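Local coordinates for protein thioredoxin Reductase (Burkholderia cenocepacia, PDB 4F82) that probably reduces hydrogen peroxide and organic hydroperoxides to water and alcohols as a thiol-specific peroxidase of the Prx5 subfamily, protecting the cell against oxidative stress, at residues D14-A19 against H122-T127; F24-R29 against W100-H105; C39-Q44 against E85-S90; A143-G148 against A168-T173. All blocks are in the same frame, centred on the assembly; numbering follows the deposited sequence.

Contact 1: D14-A19 against H122-T127; sequences DALPDA and HALGLT
Leu16 makes the first touch between the loop 14-19 and the end of helix 119-124, bringing its CD1 methyl to 4.1 Å from CD2 of Leu124. Although its CB does not aim at the helix, CG swings opposite the backbone N (chi1 -159°) and carries the branch inward, where it also packs on Phe120 and on Met144 of strand 137-147. The carbonyl oxygen of Leu16 is bound by the guanidinium of Arg42.

Pro17 follows and makes the largest share of the contact on the loop side, its ring directed at the helix. CG lies 3.6 Å from Leu124 CD2, and CD of the same ring is equally near that methyl, so the Leu124 branch meets the CG-CD side of the pyrrolidine, with the two side chains at roughly a right angle. The neighbouring part of the ring belongs to Ala123: Pro17 CG is 3.9 Å from Ala123 CB, and Pro17 CB is just as close to it. The ring thus spans two consecutive helix residues, and Ile10 packs against both Pro17 and Leu124.

Asp18 points its CB away from helix 119-124; its OD1 bonds Ser40 OG and, at the start of helix 41-45, Arg42 N; a weak bond from Ala19 N reaches the same oxygen. Across the contact the touch is wholly apolar. Just beyond it Gly125, with positive phi, ends the helix in a Schellman motif. This is plain packing of an N-terminal loop, leading into strand 20-25, against the C-terminal end of a short helix that precedes strand 127-129 of this thioredoxin-fold protein.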
loop_
_atom_site.group_PDB
_atom_site.type_symbol
_atom_site.label_atom_id
_atom_site.label_comp_id
_atom_site.label_asym_id
_atom_site.label_seq_id
_atom_site.Cartn_x
_atom_site.Cartn_y
_atom_site.Cartn_z
ATOM N N ASP A 14 -13.268 2.756 26.285
ATOM C CA ASP A 14 -14.215 2.647 25.162
ATOM C C ASP A 14 -14.300 1.210 24.675
ATOM O O ASP A 14 -13.304 0.498 24.690
ATOM C CB ASP A 14 -13.718 3.498 23.980
ATOM C CG ASP A 14 -14.098 4.957 24.111
ATOM O OD1 ASP A 14 -14.557 5.376 25.199
ATOM O OD2 ASP A 14 -13.917 5.686 23.117
ATOM N N ALA A 15 -15.476 0.794 24.211
ATOM C CA ALA A 15 -15.589 -0.437 23.421
ATOM C C ALA A 15 -14.844 -0.278 22.089
ATOM O O ALA A 15 -14.953 0.755 21.422
ATOM C CB ALA A 15 -17.050 -0.748 23.160
ATOM N N LEU A 16 -14.087 -1.292 21.683
ATOM C CA LEU A 16 -13.459 -1.282 20.359
ATOM C C LEU A 16 -14.547 -1.306 19.262
ATOM O O LEU A 16 -15.468 -2.140 19.314
ATOM C CB LEU A 16 -12.544 -2.513 20.253
ATOM C CG LEU A 16 -11.399 -2.607 19.268
ATOM C CD1 LEU A 16 -10.427 -1.455 19.544
ATOM C CD2 LEU A 16 -10.693 -3.994 19.367
ATOM N N PRO A 17 -14.489 -0.374 18.288
ATOM C CA PRO A 17 -15.483 -0.419 17.199
ATOM C C PRO A 17 -15.274 -1.614 16.275
ATOM O O PRO A 17 -14.147 -2.140 16.178
ATOM C CB PRO A 17 -15.239 0.885 16.428
ATOM C CG PRO A 17 -13.790 1.234 16.731
ATOM C CD PRO A 17 -13.605 0.796 18.180
ATOM N N ASP A 18 -16.347 -2.080 15.638
ATOM C CA ASP A 18 -16.189 -3.175 14.680
ATOM C C ASP A 18 -15.682 -2.562 13.393
ATOM O O ASP A 18 -15.895 -1.365 13.163
ATOM C CB ASP A 18 -17.511 -3.902 14.411
ATOM C CG ASP A 18 -17.311 -5.359 13.980
ATOM O OD1 ASP A 18 -16.154 -5.854 13.928
ATOM O OD2 ASP A 18 -18.328 -6.043 13.713
ATOM N N ALA A 19 -15.001 -3.380 12.588
ATOM C CA ALA A 19 -14.594 -3.037 11.217
ATOM C C ALA A 19 -14.214 -4.319 10.515
ATOM O O ALA A 19 -14.036 -5.359 11.161
ATOM C CB ALA A 19 -13.395 -2.072 11.221
ATOM N N HIS A 122 -10.222 4.911 10.756
ATOM C CA HIS A 122 -11.238 5.981 10.813
ATOM C C HIS A 122 -12.183 5.793 11.985
ATOM O O HIS A 122 -12.516 6.757 12.673
ATOM C CB HIS A 122 -12.028 6.081 9.498
ATOM C CG HIS A 122 -11.447 7.052 8.510
ATOM N ND1 HIS A 122 -10.906 6.658 7.301
ATOM C CD2 HIS A 122 -11.345 8.402 8.548
ATOM C CE1 HIS A 122 -10.494 7.727 6.632
ATOM N NE2 HIS A 122 -10.740 8.796 7.371
ATOM N N ALA A 123 -12.618 4.558 12.237
ATOM C CA ALA A 123 -13.571 4.328 13.310
ATOM C C ALA A 123 -12.925 4.625 14.691
ATOM O O ALA A 123 -13.624 5.004 15.637
ATOM C CB ALA A 123 -14.115 2.913 13.237
ATOM N N LEU A 124 -11.607 4.440 14.783
ATOM C CA LEU A 124 -10.790 4.723 15.989
ATOM C C LEU A 124 -10.429 6.205 16.147
ATOM O O LEU A 124 -9.947 6.641 17.209
ATOM C CB LEU A 124 -9.474 3.937 15.923
ATOM C CG LEU A 124 -9.572 2.410 15.962
ATOM C CD1 LEU A 124 -8.157 1.808 15.738
ATOM C CD2 LEU A 124 -10.268 1.881 17.247
ATOM N N GLY A 125 -10.616 6.969 15.078
ATOM C CA GLY A 125 -10.311 8.393 15.081
ATOM C C GLY A 125 -8.815 8.600 15.036
ATOM O O GLY A 125 -8.288 9.610 15.555
ATOM N N LEU A 126 -8.123 7.615 14.462
ATOM C CA LEU A 126 -6.655 7.571 14.519
ATOM C C LEU A 126 -5.965 7.755 13.158
ATOM O O LEU A 126 -4.819 7.280 12.920
ATOM C CB LEU A 126 -6.211 6.258 15.145
ATOM C CG LEU A 126 -6.430 6.210 16.663
ATOM C CD1 LEU A 126 -6.185 4.804 17.222
ATOM C CD2 LEU A 126 -5.476 7.273 17.304
ATOM N N THR A 127 -6.634 8.425 12.246
ATOM C CA THR A 127 -5.987 8.681 10.939
ATOM C C THR A 127 -5.086 9.919 10.947
ATOM O O THR A 127 -5.240 10.795 11.806
ATOM C CB THR A 127 -7.011 8.832 9.766
ATOM O OG1 THR A 127 -7.803 10.005 9.967
ATOM C CG2 THR A 127 -7.925 7.599 9.642
#

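Contact 2: F24-R29 against W100-H105; sequences FIDDAR and WGRDLH
A water-mediated bridge between Asp26 and Arg102 joins the loop just after strand 20-25 to the last turn of helix 94-103, on the surface of this thioredoxin-fold peroxiredoxin. The water donates to Asp26 OD2 over a short 2.5 Å and accepts from Arg102 NH1 at 2.8 Å, lying at the edge of the guanidinium and in its plane. Asp26 OD2 and Arg102 NH1 themselves stay 4.6 Å apart, too far for a salt bridge, although their opposite charges probably still attract. The two side chains run past one another in opposite directions, with carboxylate and guanidinium planes 71° apart.

The helix ends here in a Schellman motif, with His105 at positive phi and Thr106 N returning to Gly101 O. Trp100, one turn back from Leu104, reaches inward instead and touches Cys63, the predicted sulfenic acid-forming residue, while its NE1 bonds Ser64 OG.

Arg102 bends at chi3 (-60°), which brings its terminal group round to the strand, where the planes of the Phe24 ring and the guanidinium are inclined by 55°. There NH1, the nitrogen that holds the water, also lies 3.7 Å from Phe24 CE2 and 3.9 Å from Phe24 CD2.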
loop_
_atom_site.group_PDB
_atom_site.type_symbol
_atom_site.label_atom_id
_atom_site.label_comp_id
_atom_site.label_asym_id
_atom_site.label_seq_id
_atom_site.Cartn_x
_atom_site.Cartn_y
_atom_site.Cartn_z
ATOM N N PHE A 24 -3.630 -11.951 5.292
ATOM C CA PHE A 24 -3.209 -12.820 4.205
ATOM C C PHE A 24 -2.783 -14.142 4.824
ATOM O O PHE A 24 -1.933 -14.149 5.720
ATOM C CB PHE A 24 -2.047 -12.164 3.448
ATOM C CG PHE A 24 -1.674 -12.871 2.161
ATOM C CD1 PHE A 24 -2.186 -12.428 0.939
ATOM C CD2 PHE A 24 -0.827 -13.983 2.174
ATOM C CE1 PHE A 24 -1.855 -13.069 -0.276
ATOM C CE2 PHE A 24 -0.486 -14.639 0.971
ATOM C CZ PHE A 24 -0.989 -14.166 -0.266
ATOM N N ILE A 25 -3.381 -15.251 4.381
ATOM C CA ILE A 25 -3.117 -16.548 4.982
ATOM C C ILE A 25 -2.495 -17.456 3.919
ATOM O O ILE A 25 -3.144 -17.749 2.919
ATOM C CB ILE A 25 -4.426 -17.227 5.444
ATOM C CG1 ILE A 25 -5.215 -16.359 6.437
ATOM C CG2 ILE A 25 -4.124 -18.586 6.042
ATOM C CD1 ILE A 25 -4.430 -15.938 7.669
ATOM N N ASP A 26 -1.260 -17.905 4.104
ATOM C CA ASP A 26 -0.605 -18.647 3.022
ATOM C C ASP A 26 -0.574 -20.173 3.214
ATOM O O ASP A 26 -0.402 -20.919 2.255
ATOM C CB ASP A 26 0.793 -18.069 2.724
ATOM C CG ASP A 26 1.786 -18.342 3.839
ATOM O OD1 ASP A 26 1.974 -19.515 4.201
ATOM O OD2 ASP A 26 2.385 -17.389 4.361
ATOM N N ASP A 27 -0.719 -20.636 4.449
ATOM C CA ASP A 27 -0.839 -22.071 4.690
ATOM C C ASP A 27 -2.317 -22.444 4.530
ATOM O O ASP A 27 -3.193 -21.576 4.569
ATOM C CB ASP A 27 -0.308 -22.453 6.082
ATOM C CG ASP A 27 -0.815 -21.530 7.179
ATOM O OD1 ASP A 27 -0.854 -20.305 6.945
ATOM O OD2 ASP A 27 -1.168 -22.022 8.274
ATOM N N ALA A 28 -2.607 -23.717 4.303
ATOM C CA ALA A 28 -3.993 -24.132 4.298
ATOM C C ALA A 28 -4.425 -24.205 5.756
ATOM O O ALA A 28 -3.682 -24.719 6.590
ATOM C CB ALA A 28 -4.138 -25.487 3.613
ATOM N N ARG A 29 -5.595 -23.661 6.077
ATOM C CA ARG A 29 -6.205 -23.904 7.395
ATOM C C ARG A 29 -7.736 -23.884 7.363
ATOM O O ARG A 29 -8.346 -23.148 6.588
ATOM C CB ARG A 29 -5.641 -22.966 8.487
ATOM C CG ARG A 29 -5.641 -21.480 8.165
ATOM C CD ARG A 29 -5.215 -20.661 9.374
ATOM N NE ARG A 29 -3.806 -20.272 9.325
ATOM C CZ ARG A 29 -3.314 -19.192 9.935
ATOM N NH1 ARG A 29 -2.018 -18.892 9.844
ATOM N NH2 ARG A 29 -4.126 -18.398 10.629
ATOM N N TRP A 100 4.999 -8.278 3.439
ATOM C CA TRP A 100 5.778 -7.639 4.493
ATOM C C TRP A 100 5.972 -8.585 5.668
ATOM O O TRP A 100 7.083 -8.684 6.205
ATOM C CB TRP A 100 5.037 -6.399 4.971
ATOM C CG TRP A 100 5.862 -5.401 5.723
ATOM C CD1 TRP A 100 7.188 -5.073 5.526
ATOM C CD2 TRP A 100 5.400 -4.589 6.795
ATOM N NE1 TRP A 100 7.568 -4.094 6.432
ATOM C CE2 TRP A 100 6.482 -3.774 7.211
ATOM C CE3 TRP A 100 4.162 -4.470 7.452
ATOM C CZ2 TRP A 100 6.367 -2.857 8.263
ATOM C CZ3 TRP A 100 4.040 -3.546 8.482
ATOM C CH2 TRP A 100 5.138 -2.749 8.875
ATOM N N GLY A 101 4.904 -9.285 6.070
ATOM C CA GLY A 101 4.978 -10.162 7.239
ATOM C C GLY A 101 5.982 -11.283 6.992
ATOM O O GLY A 101 6.718 -11.670 7.888
ATOM N N ARG A 102 6.001 -11.820 5.774
ATOM C CA ARG A 102 6.961 -12.867 5.419
ATOM C C ARG A 102 8.383 -12.292 5.463
ATOM O O ARG A 102 9.309 -12.938 5.964
ATOM C CB ARG A 102 6.663 -13.442 4.032
ATOM C CG ARG A 102 5.380 -14.284 3.955
ATOM C CD ARG A 102 5.286 -15.085 2.615
ATOM N NE ARG A 102 5.286 -14.207 1.433
ATOM C CZ ARG A 102 4.187 -13.592 0.984
ATOM N NH1 ARG A 102 3.039 -13.784 1.622
ATOM N NH2 ARG A 102 4.224 -12.800 -0.087
ATOM N N ASP A 103 8.567 -11.078 4.962
ATOM C CA ASP A 103 9.901 -10.482 5.031
ATOM C C ASP A 103 10.340 -10.339 6.496
ATOM O O ASP A 103 11.507 -10.539 6.804
ATOM C CB ASP A 103 9.932 -9.125 4.353
ATOM C CG ASP A 103 10.069 -9.223 2.872
ATOM O OD1 ASP A 103 10.281 -10.350 2.368
ATOM O OD2 ASP A 103 9.983 -8.161 2.207
ATOM N N LEU A 104 9.406 -10.053 7.403
ATOM C CA LEU A 104 9.767 -9.783 8.810
ATOM C C LEU A 104 9.591 -10.982 9.756
ATOM O O LEU A 104 9.753 -10.835 10.975
ATOM C CB LEU A 104 8.951 -8.591 9.353
ATOM C CG LEU A 104 9.106 -7.237 8.631
ATOM C CD1 LEU A 104 8.074 -6.260 9.176
ATOM C CD2 LEU A 104 10.509 -6.676 8.799
ATOM N N HIS A 105 9.270 -12.165 9.215
ATOM C CA HIS A 105 9.166 -13.409 10.014
ATOM C C HIS A 105 8.178 -13.360 11.160
ATOM O O HIS A 105 8.470 -13.822 12.268
ATOM C CB HIS A 105 10.534 -13.845 10.527
ATOM C CG HIS A 105 11.538 -13.988 9.434
ATOM N ND1 HIS A 105 11.423 -14.945 8.444
ATOM C CD2 HIS A 105 12.642 -13.265 9.131
ATOM C CE1 HIS A 105 12.427 -14.819 7.595
ATOM N NE2 HIS A 105 13.178 -13.802 7.987
HETATM O O HOH W 1 2.046 -14.891 3.978
#

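Contact 3: C39-Q44 against E85-S90; sequences CSVRDQ and EIWCVS
Gln44 lays its CB against the six-membered ring of Trp87, 3.6 Å from CZ2 and slightly farther from CH2, so the start of the side chain, rather than its amide, meets the indole. One turn earlier in the helix, the backbone oxygen of Val41 comes to the ring edge near its plane, 4.1 Å from Trp87 CH2. Looser packing follows alongside, where Val41 CG1 stands 4.3 Å from Trp87 CZ3. The far end of the indole thus fits against a single turn of helix 41-45.

A bond within its own strand helps to fix the rotation of that ring. Trp87 NE1 donates to the anti lone pair of Glu85 OE2, at 2.8 Å and a nearly straight 172°, and the oxygen lies almost in the ring plane. Glu85 and Trp87 lie on the same face of strand 85-90, the second strand of the parallel beta-alpha-beta unit (strand 49-55, helix 61-80, strand 85-90) of the thioredoxin fold; Ile86, between them, packs on helix 61-80.

The carboxylate is itself held by two cations: Lys48 forms a salt bridge with OE1 and Arg111 with OE2. Both also reach the helix, Lys48 bonding Gln44 O and Arg111 bonding Gln44 OE1. At the other end of the turn Ser40 is the N-cap, its OG in the conformer described accepting from Asp43 N at 3.0 Å.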
loop_
_atom_site.group_PDB
_atom_site.type_symbol
_atom_site.label_atom_id
_atom_site.label_comp_id
_atom_site.label_asym_id
_atom_site.label_seq_id
_atom_site.Cartn_x
_atom_site.Cartn_y
_atom_site.Cartn_z
ATOM N N CYS A 39 -12.095 -10.514 8.154
ATOM C CA CYS A 39 -12.541 -10.889 9.483
ATOM C C CYS A 39 -12.998 -9.644 10.215
ATOM O O CYS A 39 -12.557 -8.544 9.911
ATOM C CB CYS A 39 -11.416 -11.561 10.252
ATOM S SG CYS A 39 -10.011 -10.457 10.325
ATOM N N SER A 40 -13.900 -9.856 11.169
ATOM C CA SER A 40 -14.515 -8.787 11.960
ATOM C C SER A 40 -13.622 -8.485 13.154
ATOM O O SER A 40 -13.161 -9.406 13.825
ATOM C CB SER A 40 -15.914 -9.220 12.434
ATOM O OG SER A 40 -16.301 -8.588 13.651
ATOM N N VAL A 41 -13.370 -7.206 13.424
ATOM C CA VAL A 41 -12.552 -6.837 14.587
ATOM C C VAL A 41 -13.189 -7.350 15.897
ATOM O O VAL A 41 -12.516 -7.964 16.738
ATOM C CB VAL A 41 -12.349 -5.313 14.656
ATOM C CG1 VAL A 41 -11.701 -4.886 15.992
ATOM C CG2 VAL A 41 -11.451 -4.861 13.497
ATOM N N ARG A 42 -14.479 -7.092 16.086
ATOM C CA ARG A 42 -15.075 -7.442 17.351
ATOM C C ARG A 42 -15.144 -8.959 17.454
ATOM O O ARG A 42 -14.822 -9.516 18.507
ATOM C CB ARG A 42 -16.425 -6.729 17.552
ATOM C CG ARG A 42 -16.200 -5.229 17.813
ATOM C CD ARG A 42 -17.387 -4.522 18.463
ATOM N NE ARG A 42 -17.817 -5.135 19.724
ATOM C CZ ARG A 42 -17.279 -4.881 20.920
ATOM N NH1 ARG A 42 -16.246 -4.036 21.042
ATOM N NH2 ARG A 42 -17.767 -5.477 22.003
ATOM N N ASP A 43 -15.475 -9.637 16.358
ATOM C CA ASP A 43 -15.451 -11.113 16.369
ATOM C C ASP A 43 -14.097 -11.757 16.733
ATOM O O ASP A 43 -14.057 -12.755 17.447
ATOM C CB ASP A 43 -15.976 -11.706 15.047
ATOM C CG ASP A 43 -17.487 -11.529 14.880
ATOM O OD1 ASP A 43 -18.165 -11.130 15.862
ATOM O OD2 ASP A 43 -17.994 -11.793 13.762
ATOM N N GLN A 44 -13.009 -11.179 16.244
ATOM C CA GLN A 44 -11.656 -11.687 16.472
ATOM C C GLN A 44 -11.060 -11.308 17.835
ATOM O O GLN A 44 -10.091 -11.937 18.250
ATOM C CB GLN A 44 -10.683 -11.164 15.388
ATOM C CG GLN A 44 -10.962 -11.693 13.995
ATOM C CD GLN A 44 -10.582 -13.148 13.868
ATOM O OE1 GLN A 44 -9.520 -13.572 14.355
ATOM N NE2 GLN A 44 -11.452 -13.931 13.237
ATOM N N GLU A 85 -3.157 -12.533 21.543
ATOM C CA GLU A 85 -2.709 -12.147 20.193
ATOM C C GLU A 85 -2.057 -10.782 20.116
ATOM O O GLU A 85 -2.425 -9.842 20.854
ATOM C CB GLU A 85 -3.856 -12.198 19.180
ATOM C CG GLU A 85 -4.485 -13.594 19.093
ATOM C CD GLU A 85 -5.623 -13.682 18.096
ATOM O OE1 GLU A 85 -6.264 -14.754 18.036
ATOM O OE2 GLU A 85 -5.898 -12.688 17.376
ATOM N N ILE A 86 -1.113 -10.666 19.188
ATOM C CA ILE A 86 -0.522 -9.357 18.873
ATOM C C ILE A 86 -0.842 -9.030 17.417
ATOM O O ILE A 86 -0.483 -9.784 16.516
ATOM C CB ILE A 86 0.999 -9.361 19.043
ATOM C CG1 ILE A 86 1.413 -9.670 20.486
ATOM C CG2 ILE A 86 1.569 -8.005 18.680
ATOM C CD1 ILE A 86 2.890 -10.236 20.593
ATOM N N TRP A 87 -1.544 -7.930 17.176
ATOM C CA TRP A 87 -1.830 -7.526 15.800
ATOM C C TRP A 87 -1.032 -6.297 15.388
ATOM O O TRP A 87 -0.851 -5.365 16.161
ATOM C CB TRP A 87 -3.289 -7.130 15.661
ATOM C CG TRP A 87 -4.326 -8.157 16.016
ATOM C CD1 TRP A 87 -4.162 -9.436 16.505
ATOM C CD2 TRP A 87 -5.715 -7.917 15.942
ATOM N NE1 TRP A 87 -5.415 -10.026 16.712
ATOM C CE2 TRP A 87 -6.381 -9.095 16.389
ATOM C CE3 TRP A 87 -6.477 -6.802 15.527
ATOM C CZ2 TRP A 87 -7.781 -9.204 16.394
ATOM C CZ3 TRP A 87 -7.874 -6.905 15.552
ATOM C CH2 TRP A 87 -8.507 -8.105 15.983
ATOM N N CYS A 88 -0.549 -6.297 14.166
ATOM C CA CYS A 88 -0.044 -5.059 13.560
ATOM C C CYS A 88 -1.117 -4.528 12.604
ATOM O O CYS A 88 -1.470 -5.186 11.617
ATOM C CB CYS A 88 1.249 -5.316 12.804
ATOM S SG CYS A 88 1.825 -3.855 11.861
ATOM N N VAL A 89 -1.645 -3.341 12.880
ATOM C CA VAL A 89 -2.652 -2.783 11.985
ATOM C C VAL A 89 -2.053 -1.688 11.101
ATOM O O VAL A 89 -1.318 -0.831 11.581
ATOM C CB VAL A 89 -3.832 -2.212 12.770
ATOM C CG1 VAL A 89 -4.731 -1.398 11.858
ATOM C CG2 VAL A 89 -4.628 -3.357 13.432
ATOM N N SER A 90 -2.319 -1.719 9.798
ATOM C CA SER A 90 -1.831 -0.635 8.958
ATOM C C SER A 90 -2.826 -0.398 7.864
ATOM O O SER A 90 -3.578 -1.315 7.490
ATOM C CB SER A 90 -0.454 -0.973 8.335
ATOM O OG SER A 90 0.072 0.133 7.578
#

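Contact 4: A143-G148 against A168-T173; sequences AMVIDG and ASVLAT
Val170 faces strand 137-147 with both of its methyls, and each has its own partner. CG2 meets the methyl of Ala143, CB to CG2 being 3.7 Å, whereas CG1 lies 4.1 Å from CG2 of Val145. This division follows from chi1 of 168°, which sets CG1 opposite the backbone N and CG2 opposite the carbonyl carbon, so the fork opens along the strand and spans residues two apart. Val145 adopts nearly the same torsion and crosses Val170 at a slant, presenting a single methyl to it.

Ala143 and Val145 both aim at the helix because alternate residues of a strand share a face; Met144, between them, points to the other side of the sheet and packs on Leu16. The small side chain of Ala143 goes with a close backbone approach, its CA standing 7.4 Å from that of Val170. Tyr71 of helix 61-80 touches both Ala143 and Val170, placing the C-terminal helix 167-172 on the same face of the sheet as that long helix. Strands 137-147 and 150-156 with this helix form the beta-beta-alpha half of the thioredoxin fold.

At the helix end Thr173 turns its hydroxyl back, OG1 donating to Ser169 O at 2.7 Å. Across the contact no polar atom takes part: the helix and strand meet through buried methyl groups, and the fit depends on shape rather than on directional bonds.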
loop_
_atom_site.group_PDB
_atom_site.type_symbol
_atom_site.label_atom_id
_atom_site.label_comp_id
_atom_site.label_asym_id
_atom_site.label_seq_id
_atom_site.Cartn_x
_atom_site.Cartn_y
_atom_site.Cartn_z
ATOM N N ALA A 143 -0.165 2.064 20.254
ATOM C CA ALA A 143 -0.449 0.713 20.705
ATOM C C ALA A 143 -1.556 0.746 21.744
ATOM O O ALA A 143 -1.623 1.679 22.579
ATOM C CB ALA A 143 0.820 -0.026 21.247
ATOM N N MET A 144 -2.439 -0.243 21.672
ATOM C CA MET A 144 -3.475 -0.413 22.688
ATOM C C MET A 144 -3.621 -1.861 23.116
ATOM O O MET A 144 -3.328 -2.794 22.355
ATOM C CB MET A 144 -4.817 0.123 22.183
ATOM C CG MET A 144 -5.278 -0.447 20.853
ATOM S SD MET A 144 -6.744 0.457 20.298
ATOM C CE MET A 144 -7.022 -0.368 18.723
ATOM N N VAL A 145 -4.061 -2.045 24.360
ATOM C CA VAL A 145 -4.333 -3.369 24.880
ATOM C C VAL A 145 -5.850 -3.441 25.112
ATOM O O VAL A 145 -6.480 -2.521 25.683
ATOM C CB VAL A 145 -3.558 -3.634 26.191
ATOM C CG1 VAL A 145 -3.926 -4.977 26.737
ATOM C CG2 VAL A 145 -2.001 -3.510 25.923
ATOM N N ILE A 146 -6.414 -4.548 24.633
ATOM C CA ILE A 146 -7.850 -4.762 24.590
ATOM C C ILE A 146 -8.182 -6.000 25.379
ATOM O O ILE A 146 -7.511 -7.026 25.243
ATOM C CB ILE A 146 -8.307 -5.002 23.142
ATOM C CG1 ILE A 146 -7.644 -3.956 22.221
ATOM C CG2 ILE A 146 -9.865 -5.056 23.055
ATOM C CD1 ILE A 146 -8.039 -2.525 22.539
ATOM N N ASP A 147 -9.197 -5.903 26.217
ATOM C CA ASP A 147 -9.612 -7.039 27.038
ATOM C C ASP A 147 -11.085 -6.811 27.243
ATOM O O ASP A 147 -11.502 -5.678 27.533
ATOM C CB ASP A 147 -8.831 -7.015 28.363
ATOM C CG ASP A 147 -8.842 -8.347 29.091
ATOM O OD1 ASP A 147 -9.474 -9.329 28.606
ATOM O OD2 ASP A 147 -8.211 -8.395 30.185
ATOM N N GLY A 148 -11.875 -7.870 27.065
ATOM C CA GLY A 148 -13.321 -7.761 27.157
ATOM C C GLY A 148 -13.891 -6.816 26.112
ATOM O O GLY A 148 -14.930 -6.186 26.336
ATOM N N ALA A 168 8.564 -2.814 24.128
ATOM C CA ALA A 168 9.082 -2.621 25.504
ATOM C C ALA A 168 8.140 -1.808 26.403
ATOM O O ALA A 168 7.870 -2.206 27.548
ATOM C CB ALA A 168 10.473 -1.978 25.506
ATOM N N SER A 169 7.644 -0.676 25.901
ATOM C CA SER A 169 6.731 0.165 26.657
ATOM C C SER A 169 5.428 -0.560 26.976
ATOM O O SER A 169 4.904 -0.415 28.068
ATOM C CB SER A 169 6.391 1.447 25.909
ATOM O OG SER A 169 7.559 2.199 25.654
ATOM N N VAL A 170 4.894 -1.297 26.010
ATOM C CA VAL A 170 3.676 -2.047 26.236
ATOM C C VAL A 170 3.836 -3.115 27.317
ATOM O O VAL A 170 2.999 -3.235 28.234
ATOM C CB VAL A 170 3.176 -2.634 24.913
ATOM C CG1 VAL A 170 2.080 -3.641 25.183
ATOM C CG2 VAL A 170 2.666 -1.508 24.066
ATOM N N LEU A 171 4.924 -3.881 27.253
ATOM C CA LEU A 171 5.169 -4.901 28.253
ATOM C C LEU A 171 5.262 -4.242 29.629
ATOM O O LEU A 171 4.713 -4.767 30.622
ATOM C CB LEU A 171 6.476 -5.657 27.932
ATOM C CG LEU A 171 6.810 -6.808 28.895
ATOM C CD1 LEU A 171 5.686 -7.845 28.882
ATOM C CD2 LEU A 171 8.158 -7.429 28.550
ATOM N N ALA A 172 5.917 -3.075 29.674
ATOM C CA ALA A 172 6.124 -2.358 30.940
ATOM C C ALA A 172 4.828 -1.824 31.527
ATOM O O ALA A 172 4.772 -1.518 32.718
ATOM C CB ALA A 172 7.135 -1.207 30.778
ATOM N N THR A 173 3.796 -1.706 30.698
ATOM C CA THR A 173 2.571 -1.034 31.137
ATOM C C THR A 173 1.366 -1.971 31.163
ATOM O O THR A 173 0.211 -1.514 31.310
ATOM C CB THR A 173 2.251 0.199 30.266
ATOM O OG1 THR A 173 2.350 -0.164 28.876
ATOM C CG2 THR A 173 3.205 1.353 30.588
#

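How the contacts relate
From the N terminus, contacts 1, 2 and 3 open in turn at 14-19, 24-29 and 39-44 and close in reverse order at 85-90, 100-105 and 122-127, so contact 3 nests inside contact 2 and contact 2 inside contact 1. Contact 4 then follows in series, and none cross. Contacts 1 and 2 lie on opposite sides of the chain's centre, their centres 25 Å apart, with contact 3 touching both. Contact 2 meets it where Trp100 packs on Cys88; contact 4 touches contact 1 through Met144 and Ile146. Contacts 2, 3 and 4 join helices to strands of one sheet, contact 2 also to the loop after strand 20-25; contact 1 sets the N-terminal loop against helix 119-124.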